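Local atomic coordinates of 11S globulin subunit beta (Cucurbita maxima, PDB entry 2E9Q), a protein that serves as a seed storage protein of the 11S globulin family, a nutrient reservoir built from subunits that assemble into hexamers. Residues 29-37 / 366-377; 68-77 / 239-247. All blocks are in the same frame, centred on the assembly; numbering follows the deposited sequence.

Contact 1. Residues 29-37 / 366-377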
ATOM      1  N   LEU A  29       5.701  15.794  14.354  1.00 51.07           N
ATOM      2  CA  LEU A  29       5.975  16.847  13.389  1.00 49.72           C
ATOM      3  C   LEU A  29       5.747  18.249  13.925  1.00 51.77           C
ATOM      4  O   LEU A  29       5.259  19.118  13.201  1.00 55.46           O
ATOM      5  CB  LEU A  29       5.084  16.646  12.175  1.00 38.79           C
ATOM      6  CG  LEU A  29       5.066  15.237  11.598  1.00 37.60           C
ATOM      7  CD1 LEU A  29       3.995  15.153  10.515  1.00 28.31           C
ATOM      8  CD2 LEU A  29       6.448  14.906  11.045  1.00 35.19           C
ATOM      9  N   GLU A  30       6.100  18.477  15.182  1.00 52.23           N
ATOM     10  CA  GLU A  30       5.911  19.794  15.778  1.00 52.70           C
ATOM     11  C   GLU A  30       7.191  20.612  15.815  1.00 43.86           C
ATOM     12  O   GLU A  30       7.137  21.830  15.926  1.00 52.49           O
ATOM     13  CB  GLU A  30       5.330  19.651  17.185  1.00 60.53           C
ATOM     14  CG  GLU A  30       3.887  19.190  17.190  1.00 77.48           C
ATOM     15  CD  GLU A  30       3.340  18.960  18.593  1.00 94.78           C
ATOM     16  OE1 GLU A  30       2.105  18.779  18.730  1.00 99.55           O
ATOM     17  OE2 GLU A  30       4.144  18.950  19.558  1.00 98.60           O
ATOM     18  N   ASN A  31       8.339  19.954  15.700  1.00 40.09           N
ATOM     19  CA  ASN A  31       9.612  20.667  15.718  1.00 48.52           C
ATOM     20  C   ASN A  31      10.575  20.196  14.619  1.00 49.58           C
ATOM     21  O   ASN A  31      11.514  19.437  14.879  1.00 48.25           O
ATOM     22  CB  ASN A  31      10.273  20.516  17.091  1.00 56.22           C
ATOM     23  CG  ASN A  31      10.782  21.841  17.642  1.00 76.75           C
ATOM     24  OD1 ASN A  31      10.004  22.775  17.867  1.00 78.25           O
ATOM     25  ND2 ASN A  31      12.096  21.931  17.859  1.00 83.34           N
ATOM     26  N   LEU A  32      10.343  20.652  13.391  1.00 44.55           N
ATOM     27  CA  LEU A  32      11.201  20.270  12.274  1.00 45.48           C
ATOM     28  C   LEU A  32      12.568  20.913  12.467  1.00 49.97           C
ATOM     29  O   LEU A  32      12.685  21.968  13.092  1.00 52.26           O
ATOM     30  CB  LEU A  32      10.601  20.746  10.950  1.00 37.20           C
ATOM     31  CG  LEU A  32       9.145  20.379  10.670  1.00 43.88           C
ATOM     32  CD1 LEU A  32       8.709  21.000   9.349  1.00 41.34           C
ATOM     33  CD2 LEU A  32       8.979  18.856  10.641  1.00 36.49           C
ATOM     34  N   ARG A  33      13.605  20.286  11.930  1.00 51.25           N
ATOM     35  CA  ARG A  33      14.941  20.839  12.066  1.00 47.90           C
ATOM     36  C   ARG A  33      15.707  20.848  10.749  1.00 50.75           C
ATOM     37  O   ARG A  33      15.524  19.963   9.908  1.00 41.19           O
ATOM     38  CB  ARG A  33      15.722  20.037  13.110  1.00 54.30           C
ATOM     39  CG  ARG A  33      14.991  19.945  14.458  1.00 79.29           C
ATOM     40  CD  ARG A  33      15.746  19.107  15.490  1.00 92.83           C
ATOM     41  NE  ARG A  33      15.988  17.732  15.050  1.00 99.04           N
ATOM     42  CZ  ARG A  33      16.584  16.802  15.794  1.00104.67           C
ATOM     43  NH1 ARG A  33      16.767  15.576  15.312  1.00103.93           N
ATOM     44  NH2 ARG A  33      16.990  17.096  17.025  1.00104.07           N
ATOM     45  N   ALA A  34      16.540  21.869  10.563  1.00 40.69           N
ATOM     46  CA  ALA A  34      17.387  21.944   9.382  1.00 47.44           C
ATOM     47  C   ALA A  34      18.508  20.994   9.791  1.00 45.49           C
ATOM     48  O   ALA A  34      19.310  21.332  10.648  1.00 56.09           O
ATOM     49  CB  ALA A  34      17.918  23.348   9.199  1.00 51.45           C
ATOM     50  N   GLN A  35      18.544  19.807   9.200  1.00 46.11           N
ATOM     51  CA  GLN A  35      19.529  18.787   9.559  1.00 40.44           C
ATOM     52  C   GLN A  35      20.824  18.696   8.760  1.00 46.75           C
ATOM     53  O   GLN A  35      20.844  18.863   7.539  1.00 52.00           O
ATOM     54  CB  GLN A  35      18.889  17.403   9.492  1.00 42.93           C
ATOM     55  CG  GLN A  35      17.542  17.262  10.158  1.00 51.01           C
ATOM     56  CD  GLN A  35      16.876  15.948   9.776  1.00 65.32           C
ATOM     57  OE1 GLN A  35      17.440  14.870   9.992  1.00 57.86           O
ATOM     58  NE2 GLN A  35      15.673  16.032   9.193  1.00 56.95           N
ATOM     59  N   ASP A  36      21.898  18.375   9.471  1.00 47.25           N
ATOM     60  CA  ASP A  36      23.203  18.180   8.873  1.00 48.56           C
ATOM     61  C   ASP A  36      23.487  16.695   9.018  1.00 48.03           C
ATOM     62  O   ASP A  36      22.850  16.019   9.829  1.00 41.25           O
ATOM     63  CB  ASP A  36      24.278  18.985   9.611  1.00 52.92           C
ATOM     64  CG  ASP A  36      24.416  20.397   9.075  1.00 57.83           C
ATOM     65  OD1 ASP A  36      23.966  21.347   9.742  1.00 65.13           O
ATOM     66  OD2 ASP A  36      24.971  20.559   7.966  1.00 72.92           O
ATOM     67  N   PRO A  37      24.435  16.159   8.229  1.00 48.31           N
ATOM     68  CA  PRO A  37      24.730  14.729   8.357  1.00 49.84           C
ATOM     69  C   PRO A  37      25.142  14.487   9.798  1.00 49.06           C
ATOM     70  O   PRO A  37      25.634  15.396  10.455  1.00 50.44           O
ATOM     71  CB  PRO A  37      25.894  14.521   7.389  1.00 47.60           C
ATOM     72  CG  PRO A  37      25.701  15.583   6.379  1.00 55.84           C
ATOM     73  CD  PRO A  37      25.301  16.782   7.218  1.00 48.00           C
ATOM     74  N   VAL A 366       6.000  25.135  12.880  1.00 43.72           N
ATOM     75  CA  VAL A 366       6.738  23.936  13.262  1.00 36.90           C
ATOM     76  C   VAL A 366       8.199  24.046  12.838  1.00 44.14           C
ATOM     77  O   VAL A 366       9.021  23.147  13.081  1.00 43.64           O
ATOM     78  CB  VAL A 366       6.092  22.667  12.680  1.00 43.76           C
ATOM     79  CG1 VAL A 366       4.754  22.429  13.377  1.00 34.83           C
ATOM     80  CG2 VAL A 366       5.898  22.811  11.160  1.00 43.43           C
ATOM     81  N   PHE A 367       8.505  25.158  12.187  1.00 39.06           N
ATOM     82  CA  PHE A 367       9.864  25.488  11.788  1.00 43.38           C
ATOM     83  C   PHE A 367       9.859  26.952  11.418  1.00 47.33           C
ATOM     84  O   PHE A 367       8.938  27.434  10.756  1.00 43.63           O
ATOM     85  CB  PHE A 367      10.377  24.669  10.604  1.00 44.63           C
ATOM     86  CG  PHE A 367      11.808  25.001  10.229  1.00 42.21           C
ATOM     87  CD1 PHE A 367      12.090  25.915   9.216  1.00 46.17           C
ATOM     88  CD2 PHE A 367      12.868  24.435  10.925  1.00 34.88           C
ATOM     89  CE1 PHE A 367      13.415  26.262   8.900  1.00 46.13           C
ATOM     90  CE2 PHE A 367      14.191  24.769  10.621  1.00 44.18           C
ATOM     91  CZ  PHE A 367      14.470  25.686   9.606  1.00 42.97           C
ATOM     92  N   ASP A 368      10.886  27.654  11.874  1.00 48.26           N
ATOM     93  CA  ASP A 368      11.037  29.074  11.609  1.00 46.60           C
ATOM     94  C   ASP A 368      12.510  29.380  11.804  1.00 56.10           C
ATOM     95  O   ASP A 368      12.966  29.625  12.923  1.00 54.28           O
ATOM     96  CB  ASP A 368      10.180  29.890  12.584  1.00 46.77           C
ATOM     97  CG  ASP A 368      10.298  31.384  12.361  1.00 55.04           C
ATOM     98  OD1 ASP A 368      10.744  31.800  11.271  1.00 58.19           O
ATOM     99  OD2 ASP A 368       9.930  32.153  13.277  1.00 68.39           O
ATOM    100  N   GLY A 369      13.259  29.337  10.710  1.00 53.93           N
ATOM    101  CA  GLY A 369      14.678  29.603  10.790  1.00 52.77           C
ATOM    102  C   GLY A 369      15.374  29.542   9.450  1.00 54.32           C
ATOM    103  O   GLY A 369      14.752  29.692   8.403  1.00 56.26           O
ATOM    104  N   GLU A 370      16.677  29.305   9.495  1.00 55.75           N
ATOM    105  CA  GLU A 370      17.490  29.240   8.297  1.00 60.20           C
ATOM    106  C   GLU A 370      17.816  27.825   7.858  1.00 58.60           C
ATOM    107  O   GLU A 370      17.849  26.901   8.662  1.00 57.12           O
ATOM    108  CB  GLU A 370      18.816  29.966   8.527  1.00 63.41           C
ATOM    109  CG  GLU A 370      18.713  31.464   8.697  1.00 85.47           C
ATOM    110  CD  GLU A 370      18.238  32.153   7.436  1.00 95.71           C
ATOM    111  OE1 GLU A 370      17.052  32.549   7.391  1.00 99.63           O
ATOM    112  OE2 GLU A 370      19.050  32.286   6.485  1.00 99.06           O
ATOM    113  N   VAL A 371      18.061  27.688   6.561  1.00 55.95           N
ATOM    114  CA  VAL A 371      18.472  26.437   5.955  1.00 46.52           C
ATOM    115  C   VAL A 371      19.681  26.876   5.148  1.00 50.51           C
ATOM    116  O   VAL A 371      19.589  27.804   4.343  1.00 48.11           O
ATOM    117  CB  VAL A 371      17.414  25.856   4.997  1.00 40.53           C
ATOM    118  CG1 VAL A 371      17.919  24.555   4.427  1.00 39.19           C
ATOM    119  CG2 VAL A 371      16.113  25.616   5.727  1.00 43.04           C
ATOM    120  N   ARG A 372      20.817  26.231   5.372  1.00 51.34           N
ATOM    121  CA  ARG A 372      22.026  26.607   4.664  1.00 55.61           C
ATOM    122  C   ARG A 372      22.543  25.465   3.803  1.00 61.11           C
ATOM    123  O   ARG A 372      22.212  24.296   4.033  1.00 57.40           O
ATOM    124  CB  ARG A 372      23.109  27.022   5.661  1.00 54.44           C
ATOM    125  CG  ARG A 372      22.613  27.935   6.763  1.00 70.01           C
ATOM    126  CD  ARG A 372      23.757  28.457   7.617  1.00 72.85           C
ATOM    127  NE  ARG A 372      23.274  29.157   8.805  1.00 81.06           N
ATOM    128  CZ  ARG A 372      22.384  30.149   8.793  1.00 89.55           C
ATOM    129  NH1 ARG A 372      21.858  30.578   7.647  1.00 83.94           N
ATOM    130  NH2 ARG A 372      22.015  30.714   9.936  1.00 91.04           N
ATOM    131  N   GLU A 373      23.358  25.821   2.812  1.00 59.42           N
ATOM    132  CA  GLU A 373      23.956  24.852   1.902  1.00 51.11           C
ATOM    133  C   GLU A 373      24.397  23.645   2.698  1.00 46.29           C
ATOM    134  O   GLU A 373      25.012  23.791   3.748  1.00 45.75           O
ATOM    135  CB  GLU A 373      25.172  25.464   1.189  1.00 53.69           C
ATOM    136  CG  GLU A 373      25.893  24.515   0.221  1.00 62.39           C
ATOM    137  CD  GLU A 373      26.857  23.548   0.911  1.00 68.65           C
ATOM    138  OE1 GLU A 373      27.062  22.433   0.382  1.00 72.61           O
ATOM    139  OE2 GLU A 373      27.425  23.901   1.970  1.00 73.31           O
ATOM    140  N   GLY A 374      24.074  22.458   2.198  1.00 44.01           N
ATOM    141  CA  GLY A 374      24.477  21.243   2.879  1.00 41.33           C
ATOM    142  C   GLY A 374      23.461  20.712   3.864  1.00 38.93           C
ATOM    143  O   GLY A 374      23.621  19.605   4.376  1.00 41.02           O
ATOM    144  N   GLN A 375      22.412  21.485   4.126  1.00 36.29           N
ATOM    145  CA  GLN A 375      21.398  21.053   5.074  1.00 42.47           C
ATOM    146  C   GLN A 375      20.133  20.505   4.426  1.00 47.93           C
ATOM    147  O   GLN A 375      19.834  20.803   3.270  1.00 42.22           O
ATOM    148  CB  GLN A 375      21.014  22.205   6.006  1.00 45.13           C
ATOM    149  CG  GLN A 375      22.162  22.764   6.841  1.00 44.57           C
ATOM    150  CD  GLN A 375      21.677  23.798   7.846  1.00 48.15           C
ATOM    151  OE1 GLN A 375      20.917  24.709   7.503  1.00 45.74           O
ATOM    152  NE2 GLN A 375      22.111  23.656   9.092  1.00 50.17           N
ATOM    153  N   VAL A 376      19.384  19.727   5.210  1.00 49.28           N
ATOM    154  CA  VAL A 376      18.136  19.109   4.776  1.00 41.91           C
ATOM    155  C   VAL A 376      16.933  19.473   5.654  1.00 40.53           C
ATOM    156  O   VAL A 376      16.988  19.355   6.875  1.00 41.65           O
ATOM    157  CB  VAL A 376      18.262  17.570   4.788  1.00 48.52           C
ATOM    158  CG1 VAL A 376      16.918  16.928   4.396  1.00 41.44           C
ATOM    159  CG2 VAL A 376      19.390  17.133   3.847  1.00 44.86           C
ATOM    160  N   LEU A 377      15.853  19.924   5.024  1.00 42.20           N
ATOM    161  CA  LEU A 377      14.623  20.246   5.730  1.00 37.22           C
ATOM    162  C   LEU A 377      13.531  19.376   5.106  1.00 39.35           C
ATOM    163  O   LEU A 377      13.279  19.454   3.909  1.00 46.16           O
ATOM    164  CB  LEU A 377      14.250  21.724   5.588  1.00 31.76           C
ATOM    165  CG  LEU A 377      12.895  22.073   6.240  1.00 41.28           C
ATOM    166  CD1 LEU A 377      12.958  21.878   7.757  1.00 41.36           C
ATOM    167  CD2 LEU A 377      12.523  23.501   5.915  1.00 34.96           C
TER
HETATM  168  O   HOH W   1      20.620  23.840  12.091  1.00 60.10           O
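V366 packs on the backbone of L29 and E30 and on the L32 side chain. With A34, V366 and L32 bury the most surface here. CG1 of V366 lies against L29 O at 3.4 Å, and its CA-H points at E30 O. The other branch, CG2, meets L32 CD1 at 3.8 Å. L32 N donates to V366 O at 2.8 Å, with the carbonyl aimed almost straight at the donor. L32 holds CG beside its own N (chi1 -52°), which brings CG and CD1 over V366. L32 O lies at the edge of the F367 ring, near its plane, 3.3 Å from CD2. L377 CD1 covers one face of that ring, over its centre. A34 CB touches F367 CZ and rests against E370 O and Q375 OE1, both on the same side of it.

Beyond A34, hydrogen bonds carry the contact. Q35 and V376 form an antiparallel hydrogen-bonded pair, bonded both ways. Q375 ends the type II turn that starts at R372, in which G374 has a positive phi. The extended side chain of Q375 is held at both ends of the amide. OE1 accepts from R372 N at 2.6 Å, and NE2 gives a straight bond of 3.0 Å to OD1 of D36, on the syn side but 34° out of the carboxylate plane. The two flat groups are turned 49° apart.

W51 NE1 also donates to Q35 O, and helix 56-61 packs on L32 and Q35. The loop before strand 39-43 thus makes a single bridge to strand 376-379, an outermost strand of a C-terminal cupin sheet, and joins the two halves of the bicupin fold of 11S globulins.

Contact 2. Residues 68-77 / 239-247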
ATOM      1  N   HIS A  68      27.661  11.382  -0.965  1.00 45.43           N
ATOM      2  CA  HIS A  68      28.914  10.754  -1.317  1.00 39.17           C
ATOM      3  C   HIS A  68      29.839  11.771  -1.955  1.00 44.78           C
ATOM      4  O   HIS A  68      29.434  12.558  -2.804  1.00 44.74           O
ATOM      5  CB  HIS A  68      28.677   9.612  -2.298  1.00 49.23           C
ATOM      6  CG  HIS A  68      28.144   8.365  -1.667  1.00 44.58           C
ATOM      7  ND1 HIS A  68      27.088   7.656  -2.196  1.00 43.06           N
ATOM      8  CD2 HIS A  68      28.568   7.662  -0.592  1.00 40.78           C
ATOM      9  CE1 HIS A  68      26.888   6.567  -1.476  1.00 46.54           C
ATOM     10  NE2 HIS A  68      27.774   6.548  -0.495  1.00 47.77           N
ATOM     11  N   THR A  69      31.093  11.751  -1.535  1.00 47.33           N
ATOM     12  CA  THR A  69      32.079  12.652  -2.088  1.00 44.87           C
ATOM     13  C   THR A  69      33.167  11.754  -2.627  1.00 48.68           C
ATOM     14  O   THR A  69      33.931  11.155  -1.869  1.00 50.30           O
ATOM     15  CB  THR A  69      32.631  13.596  -1.017  1.00 47.51           C
ATOM     16  OG1 THR A  69      31.602  14.525  -0.640  1.00 47.19           O
ATOM     17  CG2 THR A  69      33.826  14.361  -1.553  1.00 48.53           C
ATOM     18  N   ILE A  70      33.216  11.644  -3.948  1.00 45.60           N
ATOM     19  CA  ILE A  70      34.186  10.785  -4.595  1.00 43.40           C
ATOM     20  C   ILE A  70      35.258  11.614  -5.264  1.00 48.87           C
ATOM     21  O   ILE A  70      34.980  12.478  -6.102  1.00 49.03           O
ATOM     22  CB  ILE A  70      33.483   9.877  -5.621  1.00 54.45           C
ATOM     23  CG1 ILE A  70      32.330   9.146  -4.923  1.00 46.12           C
ATOM     24  CG2 ILE A  70      34.476   8.869  -6.219  1.00 49.06           C
ATOM     25  CD1 ILE A  70      31.414   8.422  -5.860  1.00 45.51           C
ATOM     26  N   ARG A  71      36.498  11.356  -4.877  1.00 55.93           N
ATOM     27  CA  ARG A  71      37.614  12.099  -5.435  1.00 59.71           C
ATOM     28  C   ARG A  71      37.980  11.535  -6.798  1.00 56.68           C
ATOM     29  O   ARG A  71      37.646  10.389  -7.117  1.00 49.50           O
ATOM     30  CB  ARG A  71      38.825  11.985  -4.507  0.50 56.41           C
ATOM     31  CG  ARG A  71      38.563  12.395  -3.070  0.50 56.52           C
ATOM     32  CD  ARG A  71      39.595  11.769  -2.143  0.50 50.53           C
ATOM     33  NE  ARG A  71      39.278  12.007  -0.741  0.50 49.01           N
ATOM     34  CZ  ARG A  71      39.659  11.215   0.250  0.50 31.59           C
ATOM     35  NH1 ARG A  71      40.372  10.130  -0.005  0.50 45.57           N
ATOM     36  NH2 ARG A  71      39.318  11.505   1.495  0.50 56.95           N
ATOM     37  N   PRO A  72      38.664  12.340  -7.629  1.00 60.27           N
ATOM     38  CA  PRO A  72      39.075  11.913  -8.969  1.00 52.86           C
ATOM     39  C   PRO A  72      39.625  10.498  -8.977  1.00 54.15           C
ATOM     40  O   PRO A  72      40.398  10.117  -8.096  1.00 56.93           O
ATOM     41  CB  PRO A  72      40.111  12.954  -9.342  1.00 57.76           C
ATOM     42  CG  PRO A  72      39.495  14.202  -8.767  1.00 62.62           C
ATOM     43  CD  PRO A  72      39.092  13.728  -7.376  1.00 58.36           C
ATOM     44  N   LYS A  73      39.201   9.723  -9.971  1.00 48.49           N
ATOM     45  CA  LYS A  73      39.619   8.334 -10.121  1.00 55.28           C
ATOM     46  C   LYS A  73      38.961   7.463  -9.059  1.00 49.91           C
ATOM     47  O   LYS A  73      39.353   6.315  -8.854  1.00 51.77           O
ATOM     48  CB  LYS A  73      41.146   8.203 -10.020  1.00 64.06           C
ATOM     49  CG  LYS A  73      41.932   9.014 -11.059  1.00 72.19           C
ATOM     50  CD  LYS A  73      41.595   8.596 -12.490  1.00 82.40           C
ATOM     51  CE  LYS A  73      42.338   9.449 -13.517  1.00 87.59           C
ATOM     52  NZ  LYS A  73      41.972   9.107 -14.926  1.00 96.71           N
ATOM     53  N   GLY A  74      37.954   8.013  -8.390  1.00 53.19           N
ATOM     54  CA  GLY A  74      37.262   7.265  -7.357  1.00 51.53           C
ATOM     55  C   GLY A  74      36.160   6.363  -7.879  1.00 53.08           C
ATOM     56  O   GLY A  74      35.411   6.734  -8.779  1.00 54.12           O
ATOM     57  N   LEU A  75      36.060   5.171  -7.304  1.00 51.82           N
ATOM     58  CA  LEU A  75      35.043   4.215  -7.701  1.00 51.03           C
ATOM     59  C   LEU A  75      34.178   3.755  -6.517  1.00 46.79           C
ATOM     60  O   LEU A  75      34.665   3.110  -5.594  1.00 44.79           O
ATOM     61  CB  LEU A  75      35.703   2.989  -8.345  1.00 50.68           C
ATOM     62  CG  LEU A  75      34.780   1.794  -8.635  1.00 56.03           C
ATOM     63  CD1 LEU A  75      33.845   2.125  -9.800  1.00 52.10           C
ATOM     64  CD2 LEU A  75      35.618   0.550  -8.946  1.00 45.26           C
ATOM     65  N   LEU A  76      32.897   4.106  -6.541  1.00 47.52           N
ATOM     66  CA  LEU A  76      31.980   3.673  -5.498  1.00 40.79           C
ATOM     67  C   LEU A  76      31.646   2.253  -5.903  1.00 42.02           C
ATOM     68  O   LEU A  76      31.076   2.022  -6.967  1.00 46.66           O
ATOM     69  CB  LEU A  76      30.715   4.532  -5.497  1.00 48.28           C
ATOM     70  CG  LEU A  76      29.540   4.078  -4.615  1.00 50.81           C
ATOM     71  CD1 LEU A  76      29.969   3.937  -3.154  1.00 45.84           C
ATOM     72  CD2 LEU A  76      28.405   5.097  -4.756  1.00 45.35           C
ATOM     73  N   LEU A  77      32.030   1.296  -5.075  1.00 41.17           N
ATOM     74  CA  LEU A  77      31.787  -0.097  -5.389  1.00 42.28           C
ATOM     75  C   LEU A  77      30.304  -0.386  -5.559  1.00 53.33           C
ATOM     76  O   LEU A  77      29.458   0.269  -4.942  1.00 42.85           O
ATOM     77  CB  LEU A  77      32.379  -0.979  -4.296  1.00 52.52           C
ATOM     78  CG  LEU A  77      33.839  -0.622  -3.977  1.00 51.06           C
ATOM     79  CD1 LEU A  77      34.371  -1.544  -2.901  1.00 52.96           C
ATOM     80  CD2 LEU A  77      34.678  -0.743  -5.243  1.00 62.51           C
ATOM     81  N   ARG A 239      39.841  -0.419   2.184  1.00 53.16           N
ATOM     82  CA  ARG A 239      39.453   0.759   1.407  1.00 50.26           C
ATOM     83  C   ARG A 239      38.032   1.261   1.606  1.00 44.31           C
ATOM     84  O   ARG A 239      37.701   2.375   1.202  1.00 46.99           O
ATOM     85  CB  ARG A 239      39.645   0.477  -0.085  1.00 53.20           C
ATOM     86  CG  ARG A 239      41.075   0.210  -0.511  1.00 56.01           C
ATOM     87  CD  ARG A 239      41.108  -0.150  -1.984  1.00 50.59           C
ATOM     88  NE  ARG A 239      40.318  -1.348  -2.210  1.00 55.63           N
ATOM     89  CZ  ARG A 239      39.925  -1.773  -3.403  1.00 58.06           C
ATOM     90  NH1 ARG A 239      39.206  -2.879  -3.501  1.00 44.38           N
ATOM     91  NH2 ARG A 239      40.248  -1.088  -4.491  1.00 52.70           N
ATOM     92  N   ASP A 240      37.199   0.437   2.227  1.00 50.48           N
ATOM     93  CA  ASP A 240      35.792   0.757   2.444  1.00 54.74           C
ATOM     94  C   ASP A 240      35.042   0.783   1.096  1.00 52.35           C
ATOM     95  O   ASP A 240      35.420   0.068   0.173  1.00 57.00           O
ATOM     96  CB  ASP A 240      35.623   2.076   3.192  1.00 50.27           C
ATOM     97  CG  ASP A 240      34.259   2.184   3.868  1.00 59.19           C
ATOM     98  OD1 ASP A 240      33.391   2.938   3.376  1.00 50.96           O
ATOM     99  OD2 ASP A 240      34.049   1.493   4.890  1.00 54.38           O
ATOM    100  N   ARG A 241      34.020   1.619   0.968  1.00 53.69           N
ATOM    101  CA  ARG A 241      33.197   1.644  -0.244  1.00 51.83           C
ATOM    102  C   ARG A 241      33.603   2.467  -1.479  1.00 60.87           C
ATOM    103  O   ARG A 241      33.078   2.231  -2.575  1.00 50.34           O
ATOM    104  CB  ARG A 241      31.770   2.023   0.149  1.00 47.61           C
ATOM    105  CG  ARG A 241      31.510   3.514   0.230  1.00 42.70           C
ATOM    106  CD  ARG A 241      30.335   3.789   1.162  1.00 50.43           C
ATOM    107  NE  ARG A 241      30.679   3.427   2.532  1.00 57.04           N
ATOM    108  CZ  ARG A 241      29.944   2.643   3.313  1.00 65.46           C
ATOM    109  NH1 ARG A 241      28.810   2.140   2.850  1.00 63.03           N
ATOM    110  NH2 ARG A 241      30.354   2.350   4.549  1.00 55.17           N
ATOM    111  N   ILE A 242      34.498   3.441  -1.316  1.00 52.33           N
ATOM    112  CA  ILE A 242      34.932   4.251  -2.448  1.00 48.08           C
ATOM    113  C   ILE A 242      36.421   3.965  -2.666  1.00 56.71           C
ATOM    114  O   ILE A 242      37.256   4.333  -1.838  1.00 58.69           O
ATOM    115  CB  ILE A 242      34.704   5.752  -2.172  1.00 49.90           C
ATOM    116  CG1 ILE A 242      33.236   5.999  -1.791  1.00 52.07           C
ATOM    117  CG2 ILE A 242      35.057   6.574  -3.401  1.00 46.85           C
ATOM    118  CD1 ILE A 242      32.934   7.433  -1.382  1.00 40.82           C
ATOM    119  N   VAL A 243      36.754   3.304  -3.773  1.00 48.34           N
ATOM    120  CA  VAL A 243      38.141   2.933  -4.039  1.00 46.60           C
ATOM    121  C   VAL A 243      38.878   3.666  -5.169  1.00 51.94           C
ATOM    122  O   VAL A 243      38.275   4.224  -6.086  1.00 50.35           O
ATOM    123  CB  VAL A 243      38.239   1.425  -4.310  1.00 48.75           C
ATOM    124  CG1 VAL A 243      37.579   0.652  -3.175  1.00 47.57           C
ATOM    125  CG2 VAL A 243      37.571   1.088  -5.637  1.00 52.05           C
ATOM    126  N   GLN A 244      40.203   3.658  -5.082  1.00 58.28           N
ATOM    127  CA  GLN A 244      41.043   4.291  -6.091  1.00 60.39           C
ATOM    128  C   GLN A 244      41.204   3.280  -7.219  1.00 50.58           C
ATOM    129  O   GLN A 244      41.585   2.136  -6.977  1.00 56.93           O
ATOM    130  CB  GLN A 244      42.420   4.613  -5.502  1.00 68.26           C
ATOM    131  CG  GLN A 244      43.256   5.571  -6.337  1.00 79.98           C
ATOM    132  CD  GLN A 244      42.845   7.017  -6.128  1.00 94.54           C
ATOM    133  OE1 GLN A 244      43.377   7.932  -6.765  1.00 93.03           O
ATOM    134  NE2 GLN A 244      41.897   7.234  -5.219  1.00103.66           N
ATOM    135  N   VAL A 245      40.891   3.682  -8.446  1.00 51.83           N
ATOM    136  CA  VAL A 245      41.041   2.767  -9.574  1.00 58.26           C
ATOM    137  C   VAL A 245      42.515   2.757  -9.970  1.00 65.54           C
ATOM    138  O   VAL A 245      43.148   3.809 -10.092  1.00 58.17           O
ATOM    139  CB  VAL A 245      40.199   3.200 -10.793  1.00 45.85           C
ATOM    140  CG1 VAL A 245      38.739   3.328 -10.394  1.00 63.89           C
ATOM    141  CG2 VAL A 245      40.714   4.501 -11.347  1.00 41.72           C
ATOM    142  N   ASP A 246      43.056   1.566 -10.171  1.00 74.45           N
ATOM    143  CA  ASP A 246      44.456   1.436 -10.530  1.00 85.92           C
ATOM    144  C   ASP A 246      44.808   1.842 -11.956  1.00 87.09           C
ATOM    145  O   ASP A 246      43.943   1.959 -12.825  1.00 84.94           O
ATOM    146  CB  ASP A 246      44.920   0.008 -10.249  1.00 90.95           C
ATOM    147  CG  ASP A 246      45.067  -0.265  -8.761  1.00 95.88           C
ATOM    148  OD1 ASP A 246      44.167   0.140  -7.991  1.00 99.31           O
ATOM    149  OD2 ASP A 246      46.079  -0.881  -8.363  1.00100.43           O
ATOM    150  N   GLU A 247      46.102   2.067 -12.157  1.00 91.31           N
ATOM    151  CA  GLU A 247      46.700   2.474 -13.427  1.00 94.79           C
ATOM    152  C   GLU A 247      45.948   2.157 -14.718  1.00 92.22           C
ATOM    153  O   GLU A 247      45.861   3.010 -15.603  1.00 84.66           O
ATOM    154  CB  GLU A 247      48.109   1.877 -13.533  1.00100.91           C
ATOM    155  CG  GLU A 247      48.122   0.346 -13.551  1.00107.15           C
ATOM    156  CD  GLU A 247      49.528  -0.243 -13.518  1.00110.39           C
ATOM    157  OE1 GLU A 247      50.259   0.003 -12.528  1.00105.89           O
ATOM    158  OE2 GLU A 247      49.897  -0.956 -14.480  1.00106.55           O
TER
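I242 has the largest buried area in this contact and marks its tight part. Its CG2 meets I70 CG2 at 3.7 Å, and CG1 lies by L76 CD1. The L76 and R241 side chains lie side by side, with CD1 of L76 3.7 Å from CG of R241. On the face of L75 and V243, L77 crosses V243 at about a right angle. The L77 CD2 to V243 CG2 distance of 3.4 Å is tighter than usual.

The backbones pair antiparallel. L75 and V243 exchange two bonds, with L75 N to V243 O at 2.7 Å. L77 N gives to R241 O at 2.9 Å, and V245 N to K73 O at 3.1 Å. D240 OD1 takes both N and NE of R241 from the same face of its carboxylate; R241 NH1 also reaches E187.

The solvent side is looser. K73 is exposed on the type II turn from R71 to G74, and Q244 is partly so. K73 CB is 4.0 Å from Q244 OE1, while the rest of its chain leads off. L75 and V245 are instead covered by N427 of the third subunit.

Strand 242-244 extends the sheet of strand 74-81, a short antiparallel edge addition to the N-terminal cupin barrel.

In the fold
The two contacts lie in different parts of the chain. Their centres are 31 Å apart and their nearest atoms about 9 Å, so they do not touch. Both segments of contact 2 fall, in sequence, between those of contact 1. Contact 1 joins the start of the chain to the second cupin domain. Contact 2 adds a later segment to a sheet of the first. Each touches a different neighbouring subunit, contact 1 through I170 of the second and contact 2 through M428 of the third. The side chain of L377 in contact 1 is about 7 Å from that of K387, a magnesium-binding residue. Contact 2 lies away from the magnesium site.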